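Local coordinates for protein frutapin (Artocarpus altilis, PDB 5M6O) that is a jacalin-family plant lectin that binds alpha-D-mannose and probably recognises mannose-containing glycans, at residues A[36-41]-A[139-144]. Sequence-based numbering, arbitrary orientation. Where two conformers were deposited one is given.
Sequences EAIGSF and DLLDAI. With MAN (alpha-D-mannopyranose), chain E.
Leu-141 N donates a nearly straight hydrogen bond (165°) to Ile-38 O, 3.0 Å away, joining the starts of two strands from different sheets. Strands 38-41 and 141-144 run at 66° to each other with axes 6.7 Å apart, and Gly-39 CA lies 4.3 Å from Leu-140 CA. Gly-39, without a side chain, easily adopts its unusual backbone conformation there.

Beside this bond Ile-38 and Leu-141 lie alongside and point the same way. Leu-141 CG is anti to the backbone N (chi1 -175°), which lays its CD2 against Ile-38 CG2 at 3.7 Å. Phe-41 CB approaches Leu-141 CD1, and its large flat ring packs edge-to-face with Phe-133. Across the bond's other flank the small Ala-37 leaves room for Leu-140 CD1.

Residues 139-142 also bind mannose. Backbone N atoms of Asp-139 and Leu-140 donate to mannose O5 and O6, while Asp-142, whose side chain leaves the backbone away from 36-41, accepts with its carboxylate from O6 through OD1 (2.6 Å) and from O4 through OD2 (2.5 Å). Gly-16 N is also hydrogen-bonded to the mannose. This is the carbohydrate site of a jacalin-like beta-prism, its binding loop backed by the hydrophobic core between sheets.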
loop_
_atom_site.group_PDB
_atom_site.type_symbol
_atom_site.label_atom_id
_atom_site.label_comp_id
_atom_site.label_asym_id
_atom_site.label_seq_id
_atom_site.Cartn_x
_atom_site.Cartn_y
_atom_site.Cartn_z
ATOM N N GLU A 36 -15.734 -3.961 -34.215
ATOM C CA GLU A 36 -15.456 -2.522 -34.311
ATOM C C GLU A 36 -15.143 -1.912 -32.960
ATOM O O GLU A 36 -14.552 -0.862 -32.902
ATOM C CB GLU A 36 -16.611 -1.701 -34.841
ATOM C CG GLU A 36 -17.081 -2.101 -36.229
ATOM C CD GLU A 36 -18.153 -3.206 -36.173
ATOM O OE1 GLU A 36 -18.280 -3.901 -35.112
ATOM O OE2 GLU A 36 -18.863 -3.398 -37.198
ATOM N N ALA A 37 -15.640 -2.520 -31.898
ATOM C CA ALA A 37 -15.358 -2.025 -30.573
ATOM C C ALA A 37 -15.185 -3.232 -29.653
ATOM O O ALA A 37 -15.204 -4.359 -30.116
ATOM C CB ALA A 37 -16.452 -1.137 -30.084
ATOM N N ILE A 38 -14.962 -2.963 -28.362
ATOM C CA ILE A 38 -14.892 -4.105 -27.401
ATOM C C ILE A 38 -16.316 -4.323 -26.911
ATOM O O ILE A 38 -17.016 -3.385 -26.566
ATOM C CB ILE A 38 -13.960 -3.721 -26.268
ATOM C CG1 ILE A 38 -12.557 -3.387 -26.649
ATOM C CG2 ILE A 38 -13.859 -4.868 -25.266
ATOM C CD1 ILE A 38 -11.839 -4.522 -27.360
ATOM N N GLY A 39 -16.741 -5.584 -26.864
ATOM C CA GLY A 39 -18.000 -5.977 -26.405
ATOM C C GLY A 39 -17.989 -6.538 -24.996
ATOM O O GLY A 39 -18.072 -5.793 -23.987
ATOM N N SER A 40 -17.732 -7.836 -24.944
ATOM C CA SER A 40 -17.659 -8.583 -23.759
ATOM C C SER A 40 -16.325 -8.283 -23.020
ATOM O O SER A 40 -15.307 -8.145 -23.605
ATOM C CB SER A 40 -17.766 -10.062 -24.107
ATOM O OG SER A 40 -19.116 -10.476 -24.155
ATOM N N PHE A 41 -16.329 -8.337 -21.709
ATOM C CA PHE A 41 -15.060 -8.249 -20.975
ATOM C C PHE A 41 -15.221 -9.015 -19.648
ATOM O O PHE A 41 -16.139 -8.719 -18.933
ATOM C CB PHE A 41 -14.699 -6.807 -20.669
ATOM C CG PHE A 41 -13.379 -6.669 -20.041
ATOM C CD1 PHE A 41 -12.238 -6.693 -20.825
ATOM C CD2 PHE A 41 -13.211 -6.607 -18.633
ATOM C CE1 PHE A 41 -10.955 -6.552 -20.256
ATOM C CE2 PHE A 41 -11.981 -6.470 -18.118
ATOM C CZ PHE A 41 -10.859 -6.479 -18.886
ATOM N N ASP A 139 -24.522 -2.408 -24.283
ATOM C CA ASP A 139 -24.219 -3.326 -25.405
ATOM C C ASP A 139 -22.763 -3.542 -25.644
ATOM O O ASP A 139 -22.376 -4.554 -26.260
ATOM C CB ASP A 139 -24.900 -2.881 -26.731
ATOM C CG ASP A 139 -26.442 -2.785 -26.610
ATOM O OD1 ASP A 139 -27.072 -3.636 -25.921
ATOM O OD2 ASP A 139 -27.026 -1.857 -27.221
ATOM N N LEU A 140 -21.921 -2.595 -25.219
ATOM C CA LEU A 140 -20.473 -2.601 -25.460
ATOM C C LEU A 140 -19.747 -2.193 -24.182
ATOM O O LEU A 140 -20.420 -1.776 -23.218
ATOM C CB LEU A 140 -20.089 -1.465 -26.477
ATOM C CG LEU A 140 -20.610 -1.594 -27.931
ATOM C CD1 LEU A 140 -20.186 -0.386 -28.713
ATOM C CD2 LEU A 140 -20.032 -2.847 -28.543
ATOM N N LEU A 141 -18.417 -2.366 -24.152
ATOM C CA LEU A 141 -17.630 -1.826 -23.052
ATOM C C LEU A 141 -17.538 -0.320 -23.235
ATOM O O LEU A 141 -16.738 0.150 -24.103
ATOM C CB LEU A 141 -16.247 -2.413 -23.132
ATOM C CG LEU A 141 -15.254 -2.085 -22.023
ATOM C CD1 LEU A 141 -15.850 -2.556 -20.752
ATOM C CD2 LEU A 141 -13.903 -2.741 -22.277
ATOM N N ASP A 142 -18.351 0.465 -22.505
ATOM C CA ASP A 142 -18.293 1.886 -22.506
ATOM C C ASP A 142 -17.041 2.454 -21.833
ATOM O O ASP A 142 -16.514 3.499 -22.247
ATOM C CB ASP A 142 -19.517 2.458 -21.790
ATOM C CG ASP A 142 -20.745 2.312 -22.561
ATOM O OD1 ASP A 142 -21.426 1.297 -22.454
ATOM O OD2 ASP A 142 -21.102 3.269 -23.291
ATOM N N ALA A 143 -16.594 1.830 -20.728
ATOM C CA ALA A 143 -15.411 2.338 -20.011
ATOM C C ALA A 143 -14.633 1.228 -19.365
ATOM O O ALA A 143 -15.271 0.200 -19.053
ATOM C CB ALA A 143 -15.732 3.446 -18.983
ATOM N N ILE A 144 -13.356 1.531 -19.041
ATOM C CA ILE A 144 -12.573 0.582 -18.236
ATOM C C ILE A 144 -11.543 1.374 -17.395
ATOM O O ILE A 144 -11.061 2.433 -17.753
ATOM C CB ILE A 144 -11.882 -0.485 -19.148
ATOM C CG1 ILE A 144 -11.322 -1.706 -18.416
ATOM C CG2 ILE A 144 -10.777 0.125 -20.002
ATOM C CD1 ILE A 144 -10.157 -2.344 -19.119
HETATM C C1 MAN E . -26.562 0.929 -24.801
HETATM C C2 MAN E . -26.673 1.775 -23.563
HETATM C C3 MAN E . -25.765 2.995 -23.709
HETATM C C4 MAN E . -24.337 2.555 -24.100
HETATM C C5 MAN E . -24.338 1.605 -25.358
HETATM C C6 MAN E . -22.938 1.028 -25.568
HETATM O O1 MAN E . -27.001 1.765 -25.884
HETATM O O2 MAN E . -26.469 0.786 -22.498
HETATM O O3 MAN E . -25.838 3.771 -22.541
HETATM O O4 MAN E . -23.418 3.635 -24.254
HETATM O O5 MAN E . -25.220 0.474 -25.146
HETATM O O6 MAN E . -22.566 0.153 -24.461
#